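PDB 6JKK: mitotic checkpoint control protein kinase BUB1 from Drosophila melanogaster, which probably acts as an ATP-binding protein kinase of the mitotic checkpoint at the kinetochore, the chain described here being its kinase domain. Local coordinates for residues Tyr157-Asp171 with Leu310-Lys324. Sequence-based numbering, arbitrary orientation.
Sequences YVVMHLSCQMLDIVD and LQQLRTQLKCALAEK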
ATOM      1  N   TYR A 157       2.673  20.045  -6.594  1.00 19.69           N
ATOM      2  CA  TYR A 157       3.686  19.397  -7.425  1.00 19.26           C
ATOM      3  C   TYR A 157       4.400  18.266  -6.688  1.00 21.36           C
ATOM      4  O   TYR A 157       4.749  17.246  -7.293  1.00 15.19           O
ATOM      5  CB  TYR A 157       4.647  20.435  -8.011  1.00 18.32           C
ATOM      6  CG  TYR A 157       3.990  21.222  -9.120  1.00 17.95           C
ATOM      7  CD1 TYR A 157       3.159  22.303  -8.838  1.00 19.87           C
ATOM      8  CD2 TYR A 157       4.165  20.860 -10.448  1.00 18.71           C
ATOM      9  CE1 TYR A 157       2.544  23.014  -9.852  1.00 18.01           C
ATOM     10  CE2 TYR A 157       3.553  21.564 -11.465  1.00 21.01           C
ATOM     11  CZ  TYR A 157       2.742  22.633 -11.162  1.00 23.76           C
ATOM     12  OH  TYR A 157       2.135  23.323 -12.188  1.00 21.91           O
ATOM     13  N   VAL A 158       4.586  18.421  -5.380  1.00 16.28           N
ATOM     14  CA  VAL A 158       5.066  17.298  -4.569  1.00 15.13           C
ATOM     15  C   VAL A 158       4.066  16.142  -4.648  1.00 13.68           C
ATOM     16  O   VAL A 158       4.457  14.975  -4.770  1.00 16.82           O
ATOM     17  CB  VAL A 158       5.329  17.707  -3.102  1.00 16.37           C
ATOM     18  CG1 VAL A 158       5.645  16.490  -2.255  1.00 19.39           C
ATOM     19  CG2 VAL A 158       6.483  18.685  -3.031  1.00 17.42           C
ATOM     20  N   VAL A 159       2.772  16.461  -4.615  1.00 14.70           N
ATOM     21  CA  VAL A 159       1.752  15.415  -4.731  1.00 16.50           C
ATOM     22  C   VAL A 159       1.812  14.742  -6.111  1.00 14.67           C
ATOM     23  O   VAL A 159       1.674  13.519  -6.215  1.00 14.19           O
ATOM     24  CB  VAL A 159       0.326  15.934  -4.423  1.00 15.80           C
ATOM     25  CG1 VAL A 159      -0.702  14.813  -4.568  1.00 12.81           C
ATOM     26  CG2 VAL A 159       0.258  16.526  -3.004  1.00 17.77           C
ATOM     27  N   MET A 160       2.036  15.525  -7.165  1.00 15.42           N
ATOM     28  CA  MET A 160       2.175  14.941  -8.500  1.00 13.76           C
ATOM     29  C   MET A 160       3.327  13.946  -8.538  1.00 13.74           C
ATOM     30  O   MET A 160       3.219  12.872  -9.147  1.00 14.66           O
ATOM     31  CB  MET A 160       2.435  16.015  -9.550  1.00 12.72           C
ATOM     32  CG  MET A 160       1.344  17.025  -9.706  1.00 13.96           C
ATOM     33  SD  MET A 160       1.795  18.072 -11.087  1.00 19.63           S
ATOM     34  CE  MET A 160       0.747  19.477 -10.717  1.00 19.24           C
ATOM     35  N   HIS A 161       4.437  14.309  -7.897  1.00 12.21           N
ATOM     36  CA  HIS A 161       5.629  13.451  -7.878  1.00 14.97           C
ATOM     37  C   HIS A 161       5.347  12.139  -7.151  1.00 20.92           C
ATOM     38  O   HIS A 161       5.699  11.049  -7.637  1.00 14.18           O
ATOM     39  CB  HIS A 161       6.794  14.189  -7.211  1.00 13.62           C
ATOM     40  CG  HIS A 161       8.146  13.612  -7.520  1.00 18.62           C
ATOM     41  ND1 HIS A 161       8.561  12.391  -7.039  1.00 21.22           N
ATOM     42  CD2 HIS A 161       9.181  14.106  -8.241  1.00 21.79           C
ATOM     43  CE1 HIS A 161       9.790  12.147  -7.461  1.00 24.65           C
ATOM     44  NE2 HIS A 161      10.190  13.175  -8.188  1.00 24.77           N
ATOM     45  N   LEU A 162       4.712  12.246  -5.985  1.00 17.89           N
ATOM     46  CA  LEU A 162       4.345  11.078  -5.195  1.00 17.48           C
ATOM     47  C   LEU A 162       3.284  10.228  -5.898  1.00 15.10           C
ATOM     48  O   LEU A 162       3.316   9.008  -5.816  1.00 13.97           O
ATOM     49  CB  LEU A 162       3.844  11.501  -3.808  1.00 15.58           C
ATOM     50  CG  LEU A 162       4.858  12.129  -2.853  1.00 16.87           C
ATOM     51  CD1 LEU A 162       4.190  12.544  -1.544  1.00 15.88           C
ATOM     52  CD2 LEU A 162       5.999  11.154  -2.584  1.00 18.10           C
ATOM     53  N   SER A 163       2.347  10.873  -6.585  1.00 11.40           N
ATOM     54  CA  SER A 163       1.316  10.156  -7.334  1.00 14.02           C
ATOM     55  C   SER A 163       1.907   9.353  -8.492  1.00 15.76           C
ATOM     56  O   SER A 163       1.463   8.240  -8.792  1.00 14.45           O
ATOM     57  CB  SER A 163       0.275  11.139  -7.868  1.00 17.13           C
ATOM     58  OG  SER A 163      -0.399  11.773  -6.803  1.00 17.91           O
ATOM     59  N   CYS A 164       2.902   9.934  -9.149  1.00 12.75           N
ATOM     60  CA  CYS A 164       3.582   9.274 -10.249  1.00 14.21           C
ATOM     61  C   CYS A 164       4.252   8.007  -9.740  1.00 20.05           C
ATOM     62  O   CYS A 164       4.229   6.966 -10.401  1.00 15.58           O
ATOM     63  CB  CYS A 164       4.625  10.217 -10.850  1.00 26.88           C
ATOM     64  SG  CYS A 164       5.311   9.673 -12.427  1.00 27.97           S
ATOM     65  N   GLN A 165       4.855   8.100  -8.561  1.00 14.37           N
ATOM     66  CA  GLN A 165       5.494   6.945  -7.949  1.00 14.64           C
ATOM     67  C   GLN A 165       4.485   5.871  -7.570  1.00 13.46           C
ATOM     68  O   GLN A 165       4.713   4.684  -7.826  1.00 12.03           O
ATOM     69  CB  GLN A 165       6.276   7.357  -6.704  1.00 13.75           C
ATOM     70  CG  GLN A 165       7.483   8.235  -6.972  1.00 14.42           C
ATOM     71  CD  GLN A 165       8.195   8.611  -5.689  1.00 20.87           C
ATOM     72  OE1 GLN A 165       8.517   7.744  -4.880  1.00 17.22           O
ATOM     73  NE2 GLN A 165       8.420   9.904  -5.483  1.00 17.59           N
ATOM     74  N   MET A 166       3.386   6.282  -6.943  1.00 12.95           N
ATOM     75  CA  MET A 166       2.372   5.329  -6.498  1.00 11.28           C
ATOM     76  C   MET A 166       1.763   4.606  -7.685  1.00 13.42           C
ATOM     77  O   MET A 166       1.456   3.420  -7.601  1.00 12.91           O
ATOM     78  CB  MET A 166       1.270   6.025  -5.689  1.00 12.98           C
ATOM     79  CG  MET A 166       1.679   6.409  -4.282  1.00  9.81           C
ATOM     80  SD  MET A 166       0.301   7.085  -3.342  1.00 13.99           S
ATOM     81  CE  MET A 166       0.007   8.603  -4.261  1.00 12.82           C
ATOM     82  N   LEU A 167       1.575   5.328  -8.784  1.00 13.46           N
ATOM     83  CA  LEU A 167       1.064   4.721 -10.008  1.00 10.94           C
ATOM     84  C   LEU A 167       2.029   3.658 -10.519  1.00 10.69           C
ATOM     85  O   LEU A 167       1.605   2.602 -10.992  1.00 15.28           O
ATOM     86  CB  LEU A 167       0.846   5.788 -11.083  1.00 13.71           C
ATOM     87  CG  LEU A 167      -0.469   6.551 -10.992  1.00 17.20           C
ATOM     88  CD1 LEU A 167      -0.358   7.885 -11.719  1.00 16.10           C
ATOM     89  CD2 LEU A 167      -1.592   5.704 -11.561  1.00 16.76           C
ATOM     90  N   ASP A 168       3.326   3.939 -10.435  1.00 11.78           N
ATOM     91  CA  ASP A 168       4.329   2.992 -10.934  1.00 14.19           C
ATOM     92  C   ASP A 168       4.314   1.731 -10.074  1.00 16.88           C
ATOM     93  O   ASP A 168       4.396   0.614 -10.585  1.00 15.55           O
ATOM     94  CB  ASP A 168       5.723   3.632 -10.910  1.00 16.41           C
ATOM     95  CG  ASP A 168       6.551   3.304 -12.145  1.00 25.16           C
ATOM     96  OD1 ASP A 168       5.987   2.812 -13.152  1.00 18.71           O
ATOM     97  OD2 ASP A 168       7.774   3.574 -12.113  1.00 23.25           O
ATOM     98  N   ILE A 169       4.191   1.913  -8.763  1.00 13.11           N
ATOM     99  CA  ILE A 169       4.201   0.779  -7.838  1.00  8.72           C
ATOM    100  C   ILE A 169       2.983  -0.128  -8.043  1.00 10.74           C
ATOM    101  O   ILE A 169       3.106  -1.357  -8.070  1.00 11.03           O
ATOM    102  CB  ILE A 169       4.278   1.266  -6.370  1.00 13.83           C
ATOM    103  CG1 ILE A 169       5.641   1.920  -6.108  1.00 13.21           C
ATOM    104  CG2 ILE A 169       4.053   0.117  -5.402  1.00 17.36           C
ATOM    105  CD1 ILE A 169       5.717   2.711  -4.794  1.00 16.24           C
ATOM    106  N   VAL A 170       1.812   0.481  -8.200  1.00 10.51           N
ATOM    107  CA  VAL A 170       0.577  -0.272  -8.416  1.00 12.98           C
ATOM    108  C   VAL A 170       0.579  -0.959  -9.783  1.00 13.95           C
ATOM    109  O   VAL A 170       0.155  -2.114  -9.910  1.00 13.61           O
ATOM    110  CB  VAL A 170      -0.652   0.654  -8.259  1.00 17.32           C
ATOM    111  CG1 VAL A 170      -1.941  -0.061  -8.633  1.00 14.96           C
ATOM    112  CG2 VAL A 170      -0.725   1.156  -6.835  1.00 14.11           C
ATOM    113  N   ASP A 171       1.053  -0.247 -10.807  1.00 16.50           N
ATOM    114  CA  ASP A 171       1.151  -0.818 -12.148  1.00 17.93           C
ATOM    115  C   ASP A 171       1.982  -2.104 -12.134  1.00 14.79           C
ATOM    116  O   ASP A 171       1.569  -3.133 -12.675  1.00 15.44           O
ATOM    117  CB  ASP A 171       1.757   0.208 -13.112  1.00 15.45           C
ATOM    118  CG  ASP A 171       1.479  -0.113 -14.575  1.00 23.12           C
ATOM    119  OD1 ASP A 171       0.367  -0.591 -14.896  1.00 21.31           O
ATOM    120  OD2 ASP A 171       2.375   0.125 -15.412  1.00 24.13           O
ATOM    121  N   LEU A 310      -2.084   2.969 -16.715  1.00 19.84           N
ATOM    122  CA  LEU A 310      -1.509   3.739 -15.613  1.00 18.57           C
ATOM    123  C   LEU A 310      -0.256   4.519 -16.042  1.00 22.26           C
ATOM    124  O   LEU A 310       0.055   5.569 -15.472  1.00 17.67           O
ATOM    125  CB  LEU A 310      -1.187   2.826 -14.422  1.00 19.31           C
ATOM    126  CG  LEU A 310      -2.336   2.007 -13.828  1.00 18.99           C
ATOM    127  CD1 LEU A 310      -1.929   1.341 -12.517  1.00 21.21           C
ATOM    128  CD2 LEU A 310      -3.563   2.878 -13.609  1.00 17.40           C
ATOM    129  N   GLN A 311       0.460   4.007 -17.039  1.00 19.21           N
ATOM    130  CA  GLN A 311       1.648   4.695 -17.536  1.00 18.05           C
ATOM    131  C   GLN A 311       1.295   5.991 -18.254  1.00 17.96           C
ATOM    132  O   GLN A 311       2.037   6.968 -18.158  1.00 18.48           O
ATOM    133  CB  GLN A 311       2.485   3.783 -18.442  1.00 18.01           C
ATOM    134  CG  GLN A 311       3.186   2.654 -17.673  1.00 20.65           C
ATOM    135  CD  GLN A 311       4.027   3.154 -16.498  1.00 23.52           C
ATOM    136  OE1 GLN A 311       4.731   4.162 -16.603  1.00 20.05           O
ATOM    137  NE2 GLN A 311       3.964   2.439 -15.373  1.00 20.32           N
ATOM    138  N   GLN A 312       0.170   6.002 -18.966  1.00 18.66           N
ATOM    139  CA  GLN A 312      -0.301   7.234 -19.621  1.00 19.75           C
ATOM    140  C   GLN A 312      -0.605   8.303 -18.569  1.00 18.50           C
ATOM    141  O   GLN A 312      -0.374   9.497 -18.785  1.00 19.91           O
ATOM    142  CB  GLN A 312      -1.547   6.955 -20.464  1.00 28.10           C
ATOM    143  CG  GLN A 312      -2.332   8.207 -20.874  1.00 46.49           C
ATOM    144  CD  GLN A 312      -1.543   9.135 -21.782  1.00 49.79           C
ATOM    145  OE1 GLN A 312      -0.672   8.695 -22.532  1.00 56.24           O
ATOM    146  NE2 GLN A 312      -1.847  10.429 -21.718  1.00 36.12           N
ATOM    147  N   LEU A 313      -1.115   7.874 -17.423  1.00 19.02           N
ATOM    148  CA  LEU A 313      -1.373   8.806 -16.332  1.00 19.88           C
ATOM    149  C   LEU A 313      -0.059   9.350 -15.772  1.00 16.93           C
ATOM    150  O   LEU A 313       0.043  10.539 -15.447  1.00 17.04           O
ATOM    151  CB  LEU A 313      -2.206   8.146 -15.232  1.00 21.60           C
ATOM    152  CG  LEU A 313      -3.626   7.760 -15.638  1.00 20.57           C
ATOM    153  CD1 LEU A 313      -4.384   7.159 -14.461  1.00 22.33           C
ATOM    154  CD2 LEU A 313      -4.369   8.959 -16.200  1.00 24.38           C
ATOM    155  N   ARG A 314       0.950   8.486 -15.675  1.00 14.58           N
ATOM    156  CA  ARG A 314       2.264   8.921 -15.214  1.00 13.98           C
ATOM    157  C   ARG A 314       2.828   9.939 -16.201  1.00 16.35           C
ATOM    158  O   ARG A 314       3.402  10.943 -15.793  1.00 17.50           O
ATOM    159  CB  ARG A 314       3.223   7.735 -15.051  1.00 14.43           C
ATOM    160  CG  ARG A 314       2.898   6.816 -13.883  1.00 17.55           C
ATOM    161  CD  ARG A 314       4.003   5.778 -13.655  1.00 17.81           C
ATOM    162  NE  ARG A 314       5.232   6.381 -13.136  1.00 14.69           N
ATOM    163  CZ  ARG A 314       6.383   6.455 -13.800  1.00 18.04           C
ATOM    164  NH1 ARG A 314       6.496   5.935 -15.018  1.00 19.03           N
ATOM    165  NH2 ARG A 314       7.443   7.027 -13.234  1.00 17.93           N
ATOM    166  N   THR A 315       2.628   9.697 -17.491  1.00 16.81           N
ATOM    167  CA  THR A 315       3.065  10.642 -18.522  1.00 18.49           C
ATOM    168  C   THR A 315       2.419  12.013 -18.333  1.00 18.81           C
ATOM    169  O   THR A 315       3.083  13.048 -18.470  1.00 19.53           O
ATOM    170  CB  THR A 315       2.785  10.099 -19.929  1.00 21.89           C
ATOM    171  OG1 THR A 315       3.578   8.921 -20.139  1.00 24.50           O
ATOM    172  CG2 THR A 315       3.138  11.140 -21.005  1.00 22.44           C
ATOM    173  N   GLN A 316       1.132  12.024 -17.999  1.00 18.52           N
ATOM    174  CA  GLN A 316       0.431  13.286 -17.795  1.00 20.87           C
ATOM    175  C   GLN A 316       1.057  14.071 -16.650  1.00 18.01           C
ATOM    176  O   GLN A 316       1.273  15.283 -16.765  1.00 18.98           O
ATOM    177  CB  GLN A 316      -1.063  13.049 -17.548  1.00 26.40           C
ATOM    178  CG  GLN A 316      -1.815  12.505 -18.769  1.00 30.81           C
ATOM    179  CD  GLN A 316      -3.319  12.625 -18.618  1.00 41.65           C
ATOM    180  OE1 GLN A 316      -3.836  13.695 -18.285  1.00 42.41           O
ATOM    181  NE2 GLN A 316      -4.031  11.528 -18.857  1.00 41.49           N
ATOM    182  N   LEU A 317       1.352  13.373 -15.556  1.00 16.24           N
ATOM    183  CA  LEU A 317       1.979  13.987 -14.393  1.00 20.84           C
ATOM    184  C   LEU A 317       3.390  14.499 -14.693  1.00 20.58           C
ATOM    185  O   LEU A 317       3.757  15.594 -14.265  1.00 21.91           O
ATOM    186  CB  LEU A 317       2.001  13.001 -13.223  1.00 16.78           C
ATOM    187  CG  LEU A 317       0.638  12.673 -12.618  1.00 15.66           C
ATOM    188  CD1 LEU A 317       0.699  11.365 -11.823  1.00 11.97           C
ATOM    189  CD2 LEU A 317       0.161  13.818 -11.728  1.00 19.26           C
ATOM    190  N   LYS A 318       4.175  13.709 -15.419  1.00 17.90           N
ATOM    191  CA  LYS A 318       5.533  14.112 -15.777  1.00 20.30           C
ATOM    192  C   LYS A 318       5.528  15.368 -16.641  1.00 18.93           C
ATOM    193  O   LYS A 318       6.419  16.216 -16.527  1.00 21.45           O
ATOM    194  CB  LYS A 318       6.227  12.996 -16.545  1.00 20.06           C
ATOM    195  CG  LYS A 318       6.215  11.666 -15.837  1.00 27.60           C
ATOM    196  CD  LYS A 318       7.451  11.437 -15.027  1.00 39.60           C
ATOM    197  CE  LYS A 318       7.987  10.049 -15.310  1.00 28.61           C
ATOM    198  NZ  LYS A 318       7.886   9.808 -16.770  1.00 39.46           N
ATOM    199  N   CYS A 319       4.535  15.477 -17.519  1.00 20.27           N
ATOM    200  CA  CYS A 319       4.426  16.639 -18.401  1.00 22.11           C
ATOM    201  C   CYS A 319       4.152  17.900 -17.591  1.00 22.15           C
ATOM    202  O   CYS A 319       4.697  18.962 -17.873  1.00 23.69           O
ATOM    203  CB  CYS A 319       3.309  16.440 -19.425  1.00 24.41           C
ATOM    204  SG  CYS A 319       3.710  15.292 -20.755  1.00 26.13           S
ATOM    205  N   ALA A 320       3.304  17.773 -16.580  1.00 20.70           N
ATOM    206  CA  ALA A 320       2.986  18.905 -15.728  1.00 20.86           C
ATOM    207  C   ALA A 320       4.201  19.283 -14.888  1.00 20.32           C
ATOM    208  O   ALA A 320       4.499  20.468 -14.711  1.00 24.02           O
ATOM    209  CB  ALA A 320       1.788  18.583 -14.839  1.00 19.70           C
ATOM    210  N   LEU A 321       4.882  18.273 -14.353  1.00 18.74           N
ATOM    211  CA  LEU A 321       6.105  18.488 -13.583  1.00 22.26           C
ATOM    212  C   LEU A 321       7.165  19.187 -14.436  1.00 24.65           C
ATOM    213  O   LEU A 321       7.905  20.048 -13.953  1.00 22.28           O
ATOM    214  CB  LEU A 321       6.633  17.157 -13.034  1.00 18.74           C
ATOM    215  CG  LEU A 321       5.843  16.570 -11.859  1.00 22.91           C
ATOM    216  CD1 LEU A 321       6.116  15.082 -11.699  1.00 21.47           C
ATOM    217  CD2 LEU A 321       6.172  17.302 -10.567  1.00 14.81           C
ATOM    218  N   ALA A 322       7.216  18.828 -15.715  1.00 26.39           N
ATOM    219  CA  ALA A 322       8.192  19.402 -16.638  1.00 26.03           C
ATOM    220  C   ALA A 322       7.967  20.884 -16.952  1.00 29.01           C
ATOM    221  O   ALA A 322       8.908  21.577 -17.351  1.00 29.48           O
ATOM    222  CB  ALA A 322       8.245  18.584 -17.919  1.00 28.83           C
ATOM    223  N   GLU A 323       6.734  21.366 -16.796  1.00 25.52           N
ATOM    224  CA  GLU A 323       6.426  22.768 -17.096  1.00 27.70           C
ATOM    225  C   GLU A 323       7.049  23.720 -16.077  1.00 31.76           C
ATOM    226  O   GLU A 323       7.212  24.913 -16.344  1.00 36.00           O
ATOM    227  CB  GLU A 323       4.911  23.011 -17.145  1.00 29.32           C
ATOM    228  CG  GLU A 323       4.163  22.266 -18.246  1.00 30.00           C
ATOM    229  CD  GLU A 323       4.396  22.835 -19.633  1.00 32.88           C
ATOM    230  OE1 GLU A 323       5.021  23.914 -19.756  1.00 32.97           O
ATOM    231  OE2 GLU A 323       3.941  22.199 -20.607  1.00 31.75           O
ATOM    232  N   LYS A 324       7.386  23.199 -14.903  1.00 28.69           N
ATOM    233  CA  LYS A 324       7.882  24.044 -13.825  1.00 35.68           C
ATOM    234  C   LYS A 324       9.055  23.413 -13.090  1.00 34.40           C
ATOM    235  O   LYS A 324       9.019  23.280 -11.872  1.00 30.05           O
ATOM    236  CB  LYS A 324       6.755  24.341 -12.834  1.00 37.74           C
ATOM    237  CG  LYS A 324       5.675  25.249 -13.389  1.00 40.99           C
ATOM    238  CD  LYS A 324       4.649  25.577 -12.323  1.00 44.99           C
ATOM    239  CE  LYS A 324       3.565  26.484 -12.879  1.00 50.12           C
ATOM    240  NZ  LYS A 324       2.277  26.296 -12.154  1.00 50.35           N
TER
HETATM  241  O   HOH W   1       2.496  22.403 -14.513  1.00 19.72           O
HETATM  242  O   HOH W   2      -0.623   0.623 -17.157  1.00 35.56           O
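The carbonyl oxygen of Cys164 is gripped twice: Asp168 N takes it in the ordinary helical bond, and from the opposite face of the carbonyl plane Arg314 NE donates to Cys164 O over 3.0 Å. A bend at chi3 (70°) turns the guanidinium back so that this oxygen meets its edge. One guanidinium face carries the Asp168 carboxylate, stacked with planes only 6° apart; Asp168 OD2 lies a long 3.6 Å from Arg314 NH2, a purely electrostatic salt bridge, the oxygen standing well off the guanidinium plane. Arg314 NH1 donates in plane to a lone pair of Gln311 OE1, while NH2 is hydrogen-bonded to Asn199 OD1. With its oxygen so engaged, the Gln311 amide offers NE2 to two acids a helical turn apart, at 3.0 Å to Asp168 OD1 and, almost straight (174°), at 2.8 Å to Asp171 OD2. An alanine in place of Arg314 would probably leave the Asp168 carboxylate without its stacked cation, Cys164 O without its second donor and Gln311 OE1 without its partner.

Beneath this polar edge the near-antiparallel helices, their axes 9.3 Å apart, pack knobs into holes. Leu167 enters between Leu310, Leu313, Arg314 and Leu317, and Leu317 answers among Met160, Ser163, Cys164 and Leu167; Leu167 CD1 touches Leu317 CD1 at 3.6 Å. At the far end Met160 CE covers a face of the Tyr157 ring, and Lys324 NZ donates to Tyr157 OH at 3.0 Å. Helix 288-299 adds Trp291 and Ile294 against Met160 and Leu317, placing the pair within the helical C-lobe of the kinase fold. Leucines, with Met160 and Tyr157, thus make most of the apolar packing, whereas bonds at both ends of the Gln311 amide fix its orientation; Arg314 probably offsets the charge of Asp168, while Asp171 receives a hydrogen bond from that neutral amide.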